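Side-chain contacts in pyruvate kinase (Cryptosporidium parvum, PDB 4DRS), which probably catalyses the last step of glycolysis, passing the phosphate of phosphoenolpyruvate to ADP to give pyruvate and ATP: residues A[253-256]-A[261-264]; A[64-69]-A[97-102]; A[200-205]-A[294-299]; A[331-336]-A[342-347]; A[412-417]-A[442-447]. All blocks are in the same frame, centred on the assembly; numbering follows the deposited sequence.

Contact 1: A[253-256]-A[261-264]; sequences ENTQ and IPSS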
# COMPACT_ATOMS: atom_id res chain seq x y z
N GLU A 253 6.46 -37.17 32.86
CA GLU A 253 6.48 -38.21 33.92
C GLU A 253 6.88 -39.59 33.41
O GLU A 253 6.87 -40.56 34.17
CB GLU A 253 5.10 -38.35 34.56
CG GLU A 253 4.60 -37.17 35.34
CD GLU A 253 3.11 -37.27 35.59
OE1 GLU A 253 2.42 -38.03 34.87
OE2 GLU A 253 2.62 -36.59 36.51
N ASN A 254 7.20 -39.69 32.12
CA ASN A 254 7.55 -40.96 31.51
C ASN A 254 8.81 -40.82 30.68
O ASN A 254 8.75 -40.64 29.47
CB ASN A 254 6.39 -41.50 30.67
CG ASN A 254 5.26 -42.04 31.52
OD1 ASN A 254 5.29 -43.20 31.93
ND2 ASN A 254 4.26 -41.21 31.79
N THR A 255 9.94 -40.92 31.36
CA THR A 255 11.25 -40.78 30.74
C THR A 255 12.05 -42.07 30.90
O THR A 255 13.27 -42.09 30.67
CB THR A 255 12.03 -39.60 31.36
OG1 THR A 255 12.23 -39.85 32.76
CG2 THR A 255 11.29 -38.28 31.19
N GLN A 256 11.37 -43.14 31.30
CA GLN A 256 12.02 -44.44 31.52
C GLN A 256 12.65 -45.03 30.25
O GLN A 256 13.55 -45.86 30.34
CB GLN A 256 11.06 -45.45 32.17
CG GLN A 256 9.91 -45.94 31.30
CD GLN A 256 8.71 -45.01 31.32
OE1 GLN A 256 8.85 -43.80 31.18
NE2 GLN A 256 7.52 -45.57 31.49
N ILE A 261 15.63 -38.32 30.24
CA ILE A 261 15.57 -37.12 29.41
C ILE A 261 14.21 -37.01 28.70
O ILE A 261 13.87 -37.86 27.88
CB ILE A 261 16.74 -37.05 28.39
CG1 ILE A 261 18.09 -36.98 29.13
CG2 ILE A 261 16.57 -35.86 27.45
CD1 ILE A 261 19.29 -37.37 28.29
N PRO A 262 13.43 -35.95 29.02
CA PRO A 262 12.09 -35.76 28.45
C PRO A 262 12.14 -35.72 26.92
O PRO A 262 12.95 -35.00 26.34
CB PRO A 262 11.65 -34.40 29.00
CG PRO A 262 12.49 -34.19 30.22
CD PRO A 262 13.80 -34.85 29.93
N SER A 263 11.28 -36.51 26.29
CA SER A 263 11.20 -36.57 24.85
C SER A 263 10.85 -35.20 24.26
O SER A 263 10.09 -34.43 24.85
CB SER A 263 10.16 -37.60 24.42
OG SER A 263 10.04 -37.65 23.01
N SER A 264 11.41 -34.90 23.10
CA SER A 264 11.04 -33.68 22.38
C SER A 264 9.95 -33.97 21.33
O SER A 264 9.75 -33.20 20.40
CB SER A 264 12.28 -33.02 21.76
OG SER A 264 12.92 -33.89 20.85
O HOH W 1 9.46 -38.20 27.94

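Contact 2: A[64-69]-A[97-102]; sequences GLIDKG and KARPHS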
# COMPACT_ATOMS: atom_id res chain seq x y z
N GLY A 64 8.18 -46.64 -2.18
CA GLY A 64 7.39 -45.99 -3.22
C GLY A 64 6.77 -44.69 -2.73
O GLY A 64 6.86 -43.67 -3.40
N LEU A 65 6.15 -44.74 -1.55
CA LEU A 65 5.53 -43.56 -0.94
C LEU A 65 6.51 -42.43 -0.68
O LEU A 65 6.18 -41.25 -0.88
CB LEU A 65 4.78 -43.93 0.34
CG LEU A 65 3.53 -44.80 0.21
CD1 LEU A 65 3.05 -45.22 1.59
CD2 LEU A 65 2.43 -44.08 -0.56
N ILE A 66 7.72 -42.78 -0.25
CA ILE A 66 8.80 -41.80 -0.11
C ILE A 66 9.13 -41.16 -1.48
O ILE A 66 9.23 -39.93 -1.58
CB ILE A 66 10.06 -42.41 0.54
CG1 ILE A 66 9.73 -42.96 1.94
CG2 ILE A 66 11.20 -41.38 0.60
CD1 ILE A 66 10.82 -43.80 2.57
N ASP A 67 9.26 -41.99 -2.51
CA ASP A 67 9.59 -41.51 -3.86
C ASP A 67 8.51 -40.59 -4.43
O ASP A 67 8.82 -39.68 -5.21
CB ASP A 67 9.84 -42.68 -4.81
CG ASP A 67 11.18 -43.36 -4.57
OD1 ASP A 67 12.03 -42.79 -3.83
OD2 ASP A 67 11.40 -44.45 -5.12
N LYS A 68 7.26 -40.83 -4.05
CA LYS A 68 6.14 -40.03 -4.52
C LYS A 68 5.99 -38.73 -3.74
O LYS A 68 5.34 -37.79 -4.20
CB LYS A 68 4.83 -40.84 -4.47
CG LYS A 68 4.86 -42.21 -5.14
CD LYS A 68 4.98 -42.13 -6.65
CE LYS A 68 5.09 -43.52 -7.26
NZ LYS A 68 5.43 -43.46 -8.71
N GLY A 69 6.57 -38.68 -2.54
CA GLY A 69 6.59 -37.43 -1.77
C GLY A 69 6.23 -37.48 -0.29
O GLY A 69 6.08 -36.42 0.33
N LYS A 97 15.70 -46.36 5.64
CA LYS A 97 17.12 -46.72 5.47
C LYS A 97 17.49 -46.89 4.01
O LYS A 97 18.61 -46.58 3.61
CB LYS A 97 17.47 -47.98 6.26
CG LYS A 97 17.67 -47.73 7.75
CD LYS A 97 18.14 -48.98 8.48
CE LYS A 97 18.36 -48.68 9.96
NZ LYS A 97 19.01 -49.82 10.67
N ALA A 98 16.55 -47.36 3.21
CA ALA A 98 16.75 -47.55 1.78
C ALA A 98 16.74 -46.21 1.01
O ALA A 98 16.95 -46.18 -0.20
CB ALA A 98 15.71 -48.50 1.21
N ARG A 99 16.48 -45.12 1.73
CA ARG A 99 16.42 -43.79 1.14
C ARG A 99 17.23 -42.78 1.96
O ARG A 99 16.64 -41.90 2.60
CB ARG A 99 14.97 -43.32 0.97
CG ARG A 99 14.20 -43.98 -0.16
CD ARG A 99 14.69 -43.51 -1.52
NE ARG A 99 14.03 -44.18 -2.64
CZ ARG A 99 14.36 -45.38 -3.13
NH1 ARG A 99 15.35 -46.08 -2.58
NH2 ARG A 99 13.69 -45.88 -4.16
N PRO A 100 18.57 -42.89 1.93
CA PRO A 100 19.46 -42.09 2.79
C PRO A 100 19.38 -40.57 2.56
O PRO A 100 19.74 -39.81 3.45
CB PRO A 100 20.86 -42.60 2.42
CG PRO A 100 20.71 -43.14 1.03
CD PRO A 100 19.34 -43.74 1.00
N HIS A 101 18.91 -40.16 1.39
CA HIS A 101 18.73 -38.73 1.09
C HIS A 101 17.37 -38.20 1.48
O HIS A 101 17.02 -37.07 1.15
CB HIS A 101 19.01 -38.43 -0.39
CG HIS A 101 20.45 -38.65 -0.80
ND1 HIS A 101 21.50 -38.27 -0.03
CD2 HIS A 101 21.00 -39.22 -1.95
CE1 HIS A 101 22.65 -38.60 -0.65
NE2 HIS A 101 22.35 -39.18 -1.83
N SER A 102 16.60 -39.02 2.19
CA SER A 102 15.29 -38.61 2.67
C SER A 102 15.21 -38.75 4.18
O SER A 102 15.91 -39.57 4.78
CB SER A 102 14.18 -39.43 2.01
OG SER A 102 13.95 -38.98 0.68

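Contact 3: A[200-205]-A[294-299]; sequences NMNLPG and RGDLGM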
# COMPACT_ATOMS: atom_id res chain seq x y z
N ASN A 200 -18.25 -46.35 13.14
CA ASN A 200 -18.38 -45.16 13.98
C ASN A 200 -19.78 -45.06 14.59
O ASN A 200 -20.75 -45.58 14.03
CB ASN A 200 -18.09 -43.90 13.16
CG ASN A 200 -16.89 -44.07 12.24
OD1 ASN A 200 -15.74 -44.05 12.69
ND2 ASN A 200 -17.15 -44.22 10.95
N MET A 201 -19.88 -44.40 15.74
CA MET A 201 -21.17 -44.14 16.37
C MET A 201 -21.21 -42.72 16.92
O MET A 201 -20.22 -42.21 17.44
CB MET A 201 -21.47 -45.15 17.47
CG MET A 201 -22.94 -45.52 17.59
SD MET A 201 -23.28 -46.91 18.69
CE MET A 201 -23.71 -46.03 20.19
N ASN A 202 -22.37 -42.07 16.79
CA ASN A 202 -22.53 -40.68 17.20
C ASN A 202 -23.80 -40.46 18.01
O ASN A 202 -24.84 -41.08 17.74
CB ASN A 202 -22.55 -39.76 15.98
CG ASN A 202 -21.29 -39.87 15.14
OD1 ASN A 202 -20.22 -39.41 15.54
ND2 ASN A 202 -21.42 -40.47 13.96
N LEU A 203 -23.71 -39.58 19.00
CA LEU A 203 -24.85 -39.23 19.84
C LEU A 203 -25.09 -37.71 19.82
O LEU A 203 -24.63 -37.00 20.72
CB LEU A 203 -24.64 -39.73 21.28
CG LEU A 203 -24.26 -41.19 21.52
CD1 LEU A 203 -23.96 -41.43 22.99
CD2 LEU A 203 -25.33 -42.16 21.03
N PRO A 204 -25.82 -37.22 18.79
CA PRO A 204 -26.11 -35.79 18.63
C PRO A 204 -26.85 -35.21 19.84
O PRO A 204 -27.82 -35.80 20.32
CB PRO A 204 -27.01 -35.75 17.39
CG PRO A 204 -26.67 -36.98 16.63
CD PRO A 204 -26.39 -38.01 17.69
N GLY A 205 -26.37 -34.06 20.31
CA GLY A 205 -26.97 -33.38 21.46
C GLY A 205 -26.76 -34.07 22.80
O GLY A 205 -27.35 -33.67 23.81
N ARG A 294 -11.84 -34.10 9.86
CA ARG A 294 -13.28 -34.30 9.68
C ARG A 294 -14.05 -34.40 11.01
O ARG A 294 -14.93 -33.58 11.29
CB ARG A 294 -13.53 -35.53 8.80
CG ARG A 294 -14.79 -35.48 7.95
CD ARG A 294 -14.52 -35.93 6.52
NE ARG A 294 -15.73 -35.90 5.68
CZ ARG A 294 -15.73 -35.96 4.35
NH1 ARG A 294 -14.60 -36.05 3.67
NH2 ARG A 294 -16.88 -35.92 3.69
N GLY A 295 -13.69 -35.39 11.83
CA GLY A 295 -14.32 -35.60 13.14
C GLY A 295 -15.83 -35.48 13.16
O GLY A 295 -16.52 -36.02 12.29
N ASP A 296 -16.34 -34.77 14.17
CA ASP A 296 -17.78 -34.58 14.35
C ASP A 296 -18.27 -33.22 13.86
O ASP A 296 -19.48 -33.00 13.76
CB ASP A 296 -18.15 -34.73 15.83
CG ASP A 296 -18.14 -36.17 16.29
OD1 ASP A 296 -18.30 -37.08 15.44
OD2 ASP A 296 -17.97 -36.40 17.51
N LEU A 297 -17.34 -32.32 13.55
CA LEU A 297 -17.65 -30.93 13.19
C LEU A 297 -18.82 -30.80 12.21
O LEU A 297 -19.71 -29.96 12.42
CB LEU A 297 -16.40 -30.23 12.64
CG LEU A 297 -16.46 -28.71 12.47
CD1 LEU A 297 -16.84 -28.01 13.77
CD2 LEU A 297 -15.12 -28.18 11.95
N GLY A 298 -18.82 -31.63 11.18
CA GLY A 298 -19.87 -31.62 10.15
C GLY A 298 -21.27 -31.98 10.63
O GLY A 298 -22.21 -32.01 9.83
N MET A 299 -21.40 -32.25 11.92
CA MET A 299 -22.68 -32.63 12.52
C MET A 299 -23.13 -31.65 13.61
O MET A 299 -24.25 -31.74 14.10
CB MET A 299 -22.58 -34.02 13.13
CG MET A 299 -22.62 -35.17 12.13
SD MET A 299 -22.12 -36.72 12.89
CE MET A 299 -23.00 -36.64 14.46

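Contact 4: A[331-336]-A[342-347]; sequences LESMIK and RAEMTD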
# COMPACT_ATOMS: atom_id res chain seq x y z
N LEU A 331 -8.78 -36.83 -1.16
CA LEU A 331 -8.85 -37.61 -2.40
C LEU A 331 -9.67 -38.90 -2.27
O LEU A 331 -9.19 -39.99 -2.59
CB LEU A 331 -7.43 -37.89 -2.95
CG LEU A 331 -6.42 -36.75 -3.10
CD1 LEU A 331 -5.07 -37.29 -3.54
CD2 LEU A 331 -6.88 -35.67 -4.06
N GLU A 332 -10.91 -38.76 -1.81
CA GLU A 332 -11.84 -39.89 -1.63
C GLU A 332 -11.94 -40.79 -2.86
O GLU A 332 -11.82 -42.01 -2.75
CB GLU A 332 -13.24 -39.39 -1.27
CG GLU A 332 -13.41 -38.93 0.17
CD GLU A 332 -14.77 -38.30 0.42
OE1 GLU A 332 -15.14 -37.37 -0.33
OE2 GLU A 332 -15.46 -38.72 1.37
N SER A 333 -12.15 -40.18 -4.02
CA SER A 333 -12.32 -40.89 -5.29
C SER A 333 -11.13 -41.77 -5.68
O SER A 333 -11.23 -42.58 -6.60
CB SER A 333 -12.63 -39.90 -6.42
OG SER A 333 -12.53 -40.51 -7.70
N MET A 334 -10.01 -41.63 -4.97
CA MET A 334 -8.79 -42.36 -5.30
C MET A 334 -8.59 -43.64 -4.47
O MET A 334 -7.48 -44.16 -4.37
CB MET A 334 -7.57 -41.44 -5.22
CG MET A 334 -7.64 -40.27 -6.20
SD MET A 334 -6.07 -39.43 -6.45
CE MET A 334 -5.25 -40.57 -7.56
N ILE A 335 -9.69 -44.12 -3.89
CA ILE A 335 -9.72 -45.42 -3.23
C ILE A 335 -10.21 -46.46 -4.24
O ILE A 335 -9.93 -47.66 -4.11
CB ILE A 335 -10.63 -45.40 -1.97
CG1 ILE A 335 -10.13 -44.36 -0.96
CG2 ILE A 335 -10.70 -46.78 -1.31
CD1 ILE A 335 -11.09 -44.05 0.17
N LYS A 336 -10.93 -45.99 -5.26
CA LYS A 336 -11.52 -46.85 -6.28
C LYS A 336 -11.31 -46.32 -7.70
O LYS A 336 -11.98 -46.78 -8.64
CB LYS A 336 -13.02 -47.03 -6.01
CG LYS A 336 -13.36 -47.95 -4.84
CD LYS A 336 -14.78 -47.74 -4.33
CE LYS A 336 -15.84 -48.21 -5.33
NZ LYS A 336 -15.88 -49.70 -5.46
N ARG A 342 -11.74 -32.98 -10.22
CA ARG A 342 -11.35 -31.59 -10.04
C ARG A 342 -11.52 -31.08 -8.60
O ARG A 342 -10.59 -30.48 -8.04
CB ARG A 342 -12.12 -30.69 -11.00
CG ARG A 342 -11.48 -30.59 -12.38
CD ARG A 342 -12.52 -30.28 -13.44
NE ARG A 342 -11.94 -30.13 -14.77
CZ ARG A 342 -11.53 -31.13 -15.54
NH1 ARG A 342 -11.63 -32.39 -15.13
NH2 ARG A 342 -11.02 -30.88 -16.74
N ALA A 343 -12.69 -31.33 -8.02
CA ALA A 343 -13.05 -30.84 -6.69
C ALA A 343 -12.02 -31.22 -5.61
O ALA A 343 -11.75 -30.44 -4.70
CB ALA A 343 -14.43 -31.33 -6.29
N GLU A 344 -11.45 -32.41 -5.76
CA GLU A 344 -10.48 -32.94 -4.81
C GLU A 344 -9.11 -32.30 -4.97
O GLU A 344 -8.42 -32.03 -3.99
CB GLU A 344 -10.38 -34.45 -4.97
CG GLU A 344 -11.71 -35.17 -4.83
CD GLU A 344 -11.62 -36.63 -5.20
OE1 GLU A 344 -11.48 -36.94 -6.41
OE2 GLU A 344 -11.69 -37.48 -4.28
N MET A 345 -8.72 -32.06 -6.22
CA MET A 345 -7.45 -31.40 -6.52
C MET A 345 -7.48 -29.93 -6.10
O MET A 345 -6.52 -29.44 -5.50
CB MET A 345 -7.10 -31.53 -8.01
CG MET A 345 -6.85 -32.96 -8.46
SD MET A 345 -6.49 -33.09 -10.22
CE MET A 345 -4.71 -33.24 -10.19
N THR A 346 -8.58 -29.24 -6.40
CA THR A 346 -8.73 -27.84 -6.02
C THR A 346 -8.76 -27.66 -4.49
O THR A 346 -8.31 -26.63 -3.98
CB THR A 346 -9.97 -27.17 -6.65
OG1 THR A 346 -11.15 -27.82 -6.19
CG2 THR A 346 -9.91 -27.24 -8.18
N ASP A 347 -9.26 -28.67 -3.78
CA ASP A 347 -9.28 -28.66 -2.32
C ASP A 347 -7.87 -28.62 -1.72
O ASP A 347 -7.61 -27.86 -0.79
CB ASP A 347 -10.05 -29.86 -1.77
CG ASP A 347 -10.40 -29.71 -0.29
OD1 ASP A 347 -10.91 -28.63 0.10
OD2 ASP A 347 -10.19 -30.66 0.48

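Contact 5: A[412-417]-A[442-447]; sequences IACSAV and SKYRPS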
# COMPACT_ATOMS: atom_id res chain seq x y z
N ILE A 412 16.58 -12.63 13.16
CA ILE A 412 17.55 -13.22 12.23
C ILE A 412 16.81 -13.95 11.10
O ILE A 412 17.19 -13.83 9.93
CB ILE A 412 18.53 -14.19 12.94
CG1 ILE A 412 19.34 -13.46 14.03
CG2 ILE A 412 19.46 -14.86 11.94
CD1 ILE A 412 20.37 -12.46 13.52
N ALA A 413 15.75 -14.68 11.46
CA ALA A 413 14.94 -15.42 10.49
C ALA A 413 14.34 -14.50 9.43
O ALA A 413 14.45 -14.79 8.24
CB ALA A 413 13.84 -16.20 11.20
N CYS A 414 13.72 -13.40 9.86
CA CYS A 414 13.15 -12.40 8.96
C CYS A 414 14.18 -11.79 8.02
O CYS A 414 13.92 -11.62 6.84
CB CYS A 414 12.52 -11.25 9.74
SG CYS A 414 11.00 -11.74 10.54
N SER A 415 15.34 -11.44 8.58
CA SER A 415 16.39 -10.83 7.80
C SER A 415 16.95 -11.80 6.75
O SER A 415 17.33 -11.37 5.66
CB SER A 415 17.49 -10.29 8.71
OG SER A 415 16.99 -9.17 9.42
N ALA A 416 16.98 -13.09 7.08
CA ALA A 416 17.40 -14.12 6.14
C ALA A 416 16.47 -14.16 4.93
O ALA A 416 16.93 -14.22 3.79
CB ALA A 416 17.45 -15.48 6.82
N VAL A 417 15.16 -14.11 5.20
CA VAL A 417 14.15 -14.13 4.14
C VAL A 417 14.21 -12.86 3.29
O VAL A 417 14.08 -12.93 2.06
CB VAL A 417 12.73 -14.34 4.71
CG1 VAL A 417 11.68 -14.24 3.60
CG2 VAL A 417 12.63 -15.70 5.40
N SER A 442 10.61 -20.82 8.21
CA SER A 442 9.42 -21.38 7.58
C SER A 442 8.17 -20.52 7.79
O SER A 442 7.36 -20.36 6.88
CB SER A 442 9.16 -22.80 8.10
OG SER A 442 8.07 -23.40 7.41
N LYS A 443 8.05 -19.96 8.99
CA LYS A 443 6.98 -19.03 9.35
C LYS A 443 6.89 -17.83 8.40
O LYS A 443 5.80 -17.31 8.15
CB LYS A 443 7.19 -18.56 10.79
CG LYS A 443 6.17 -17.56 11.31
CD LYS A 443 6.53 -17.08 12.71
CE LYS A 443 5.55 -16.03 13.20
NZ LYS A 443 5.88 -15.61 14.59
N TYR A 444 8.03 -17.39 7.86
CA TYR A 444 8.03 -16.20 7.01
C TYR A 444 7.96 -16.51 5.52
O TYR A 444 8.10 -15.60 4.69
CB TYR A 444 9.17 -15.25 7.38
CG TYR A 444 8.91 -14.59 8.70
CD1 TYR A 444 8.13 -13.43 8.78
CD2 TYR A 444 9.38 -15.15 9.89
CE1 TYR A 444 7.85 -12.84 10.00
CE2 TYR A 444 9.10 -14.57 11.12
CZ TYR A 444 8.34 -13.42 11.17
OH TYR A 444 8.06 -12.83 12.37
N ARG A 445 7.74 -17.78 5.21
CA ARG A 445 7.37 -18.26 3.87
C ARG A 445 8.28 -17.80 2.72
O ARG A 445 7.82 -17.19 1.76
CB ARG A 445 5.90 -17.90 3.56
CG ARG A 445 4.87 -18.65 4.40
CD ARG A 445 4.87 -20.14 4.12
NE ARG A 445 3.71 -20.82 4.69
CZ ARG A 445 3.71 -21.52 5.82
NH1 ARG A 445 4.83 -21.65 6.52
NH2 ARG A 445 2.59 -22.09 6.25
N PRO A 446 9.58 -18.12 2.82
CA PRO A 446 10.47 -17.73 1.73
C PRO A 446 10.17 -18.50 0.45
O PRO A 446 9.68 -19.63 0.51
CB PRO A 446 11.85 -18.14 2.26
CG PRO A 446 11.58 -19.27 3.18
CD PRO A 446 10.27 -18.93 3.84
N SER A 447 10.45 -17.90 -0.71
CA SER A 447 10.33 -18.62 -1.97
C SER A 447 11.46 -19.64 -2.07
O SER A 447 11.32 -20.66 -2.75
CB SER A 447 10.36 -17.67 -3.17
OG SER A 447 11.69 -17.28 -3.47

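Contact 1: A[253-256]-A[261-264]
Thr255 packs against the backbone of Ile261 and Pro262, where the chain doubles back within one surface loop. The loop belongs to the TIM barrel. It leads from helix 241-252 to strand 266-271, so it is an alpha-to-beta connection at the end of the barrel where the strands begin. The two segments come nearest at Thr255 and Pro262, whose CA atoms are 5.6 Å apart.

The tight part is small and rests on one side chain. Thr255 CG2 lies 3.8 Å from Pro262 CA and just as close to Pro262 N. Thr255 CB faces Ile261 N at 4.0 Å. The methyl group sits beside its own backbone N, and OG1 is tucked between that N and the carbonyl carbon (chi1 61°). This turn of the side chain presents carbon, not the hydroxyl, to the proline.

The other side is loose. CB of Ile261 and CB of Pro262 both point away from 253-256. Ile261 is exposed, and its side chain does not reach that segment. Gln256 is exposed too, but its amide folds back on its own segment. Gln256 NE2 gives a hydrogen bond of 3.3 Å to a lone pair of Asn254 OD1.

Asn254 is held apart from this loose side. Its ND2 bonds to Ile250 O of the preceding helix, and its side chain touches Val222 and Leu226 of helix 215-226.

One water bridges the two segments: it donates to Asn254 O at 3.0 Å and accepts from Ser263 N at 3.0 Å.

Contact 2: A[64-69]-A[97-102]
Arg99 grips Asp67 side-on with two nitrogens, one to each carboxylate oxygen. Arg99 NE meets Asp67 OD1 at 2.7 Å in a nearly straight bond (176°). Arg99 NH2 bonds to Asp67 OD2 at 2.9 Å on the syn lone pair. The carboxylate and guanidinium planes are only 18° apart, so the salt bridge is almost flat. The Arg99 chain bends at chi2 (-71°), which turns NE and NH2 to the helix. A third bond limits rotation of the group: Arg99 NH1 reaches Ala98 O at 2.9 Å, from above the carbonyl plane.

These residues join the end of one outer helix of the TIM barrel to the loop after the next. Asp67 and Ile66 stand in the last turns of helix 59-68, which closes at Gly69 with a Schellman motif. Arg99 opens a type I beta turn that ends at Ser102, between helix 82-97 and strand 105-109.

Ile66 fills the inner side of the contact. Its CG2 branch, anti to the backbone N, points at the turn. Ile66 CG2 meets the aliphatic Arg99 CG at 4.0 Å. Ile66 CG2 also lies 3.7 Å from Ser102 OG. The Ile66 side chain touches Val104, while Arg99 also rests on Ile63 of the same helix as its salt-bridge partner.

Contact 3: A[200-205]-A[294-299]
Met299 N gives a 2.8 Å hydrogen bond to Asp296 O. This bond closes a short turn from which both side chains start out toward 200-205. A backbone bond ties Asp296 to Glu272.

Met299 and Asn202 make most of the contact. The Met299 chain runs out extended at chi2 and bends at chi3 (43°), which lays the terminal methyl against Asn202. Met299 CE is 3.5 Å from Asn202 CB and 3.7 Å from Asn202 CG. The sulfur follows along the amide, with Met299 SD 4.0 Å from Asn202 CG. Pro204 CG adds a looser apolar touch to Met299 CE at 4.3 Å. Met299 also packs on Leu167 of strand 165-168, the sheet neighbour of strand 201-202.

The polar part is less certain. The Asn202 and Asp296 side chains pass each other in opposite directions, their amide and carboxylate planes 79° apart. As modelled, Asn202 OD1 lies 3.0 Å from Asp296 OD1, but the amide is probably turned over.

Strand 201-202 is an edge strand of the mixed sheet of the small domain, and 294-299 follows barrel strand 289-293. The Asn202 side chain is about 9 Å from that of Arg116, a residue seen to bind ADP, which is absent from this chain. This is the place where, as in other pyruvate kinases, the B domain meets the mouth of the TIM barrel beside the active-site cleft.

Contact 4: A[331-336]-A[342-347]
Glu344 reaches across to the backbone of 332-333 with its carboxylate, and this makes the polar part of the contact. Ser333 N donates to the syn lone pair of Glu344 OE2 at 2.8 Å, with an angle of 160°. Glu332 N is also only 2.9 Å from Glu344 OE2, but its angle is too poor for a hydrogen bond. The second oxygen is held as well, since Glu344 OE1 accepts from Thr341 N. With both oxygens bonded, rotation of the buried carboxylate is fixed. The carboxylate also lies against Ser333 CB, which is 3.2 Å from Glu344 OE1. The extended chain (chi2 171°) lets it span the gap from the first turn of the helix.

The nonpolar part lies along the same side chain. Leu331 CD2 packs on Glu344 CB at 3.8 Å. Leu331 also rests on Ala374 of helix 371-386.

Thr346 OG1 bonds to Asp347 OD1 of the second subunit, so the helix also lies at a subunit interface. The contact is a beta-to-alpha loop of the TIM barrel, the one after strand 324-327, folded onto the start of the helix that follows it, 342-354.

Contact 5: A[412-417]-A[442-447]
Cys414 places its sulfur over the face of the Tyr444 ring, a sulfur-aromatic contact that is unusually close. Cys414 SG is 3.3 Å from the ring centroid and 18° off the ring normal. It is shifted toward the phenol end, with Cys414 SG 3.2 Å from Tyr444 CZ. The contact lies in the C-terminal alpha/beta domain. It joins helix 408-422 to the end of helix 436-443, which is the helix of a beta-alpha-beta crossover between parallel strands 427-431 and 449-454.

The phenol is held at its far end too. Tyr444 OH bonds to Glu410 OE2, one turn before Cys414 on the same helix. Glu410 lies outside the two segments, and its OE2 also takes a salt bridge from Lys443 NZ. Ring and helix are thus joined both through the ring face and through the hydroxyl.

Val417, one turn further on, fills the other half of the contact. Its CG1 is anti to the backbone N (chi1 175°), and both methyls reach the turn after helix 436-443. Val417 CG2 meets Tyr444 CB at 4.0 Å and Pro446 CB at 4.1 Å. Val417 CG1 faces Tyr444 O at 4.0 Å. All four touching residues are buried. The third subunit also meets this helix: Ser415 OG bonds to Ser419 OG of that chain.

Arg445 has its CB pointing away from 412-417 and forms a salt bridge to Asp357. It also folds back on its own turn: Arg445 NH1 (2.9 Å) and Arg445 N (3.1 Å) meet Ser442 O from opposite faces of its carbonyl plane.

From the N terminus, contact 2 comes first. It closes a loop that holds strand 72-76 and helix 82-97, and joins helix 59-68 to the loop after helix 82-97. Contact 3 opens next and closes at 294-299, beyond barrel strand 289-293. It ties the small mixed-sheet domain to the barrel. Contact 1 is nested inside that long loop and closes a short surface loop before strand 266-271. Contact 4 follows in series and folds one beta-to-alpha loop. It touches contact 3 through a long, weak ion pair of Arg294 and Glu332, and both meet the second subunit. Contact 5 closes last, tying helix 408-422 to the turn after helix 436-443. No two contacts cross.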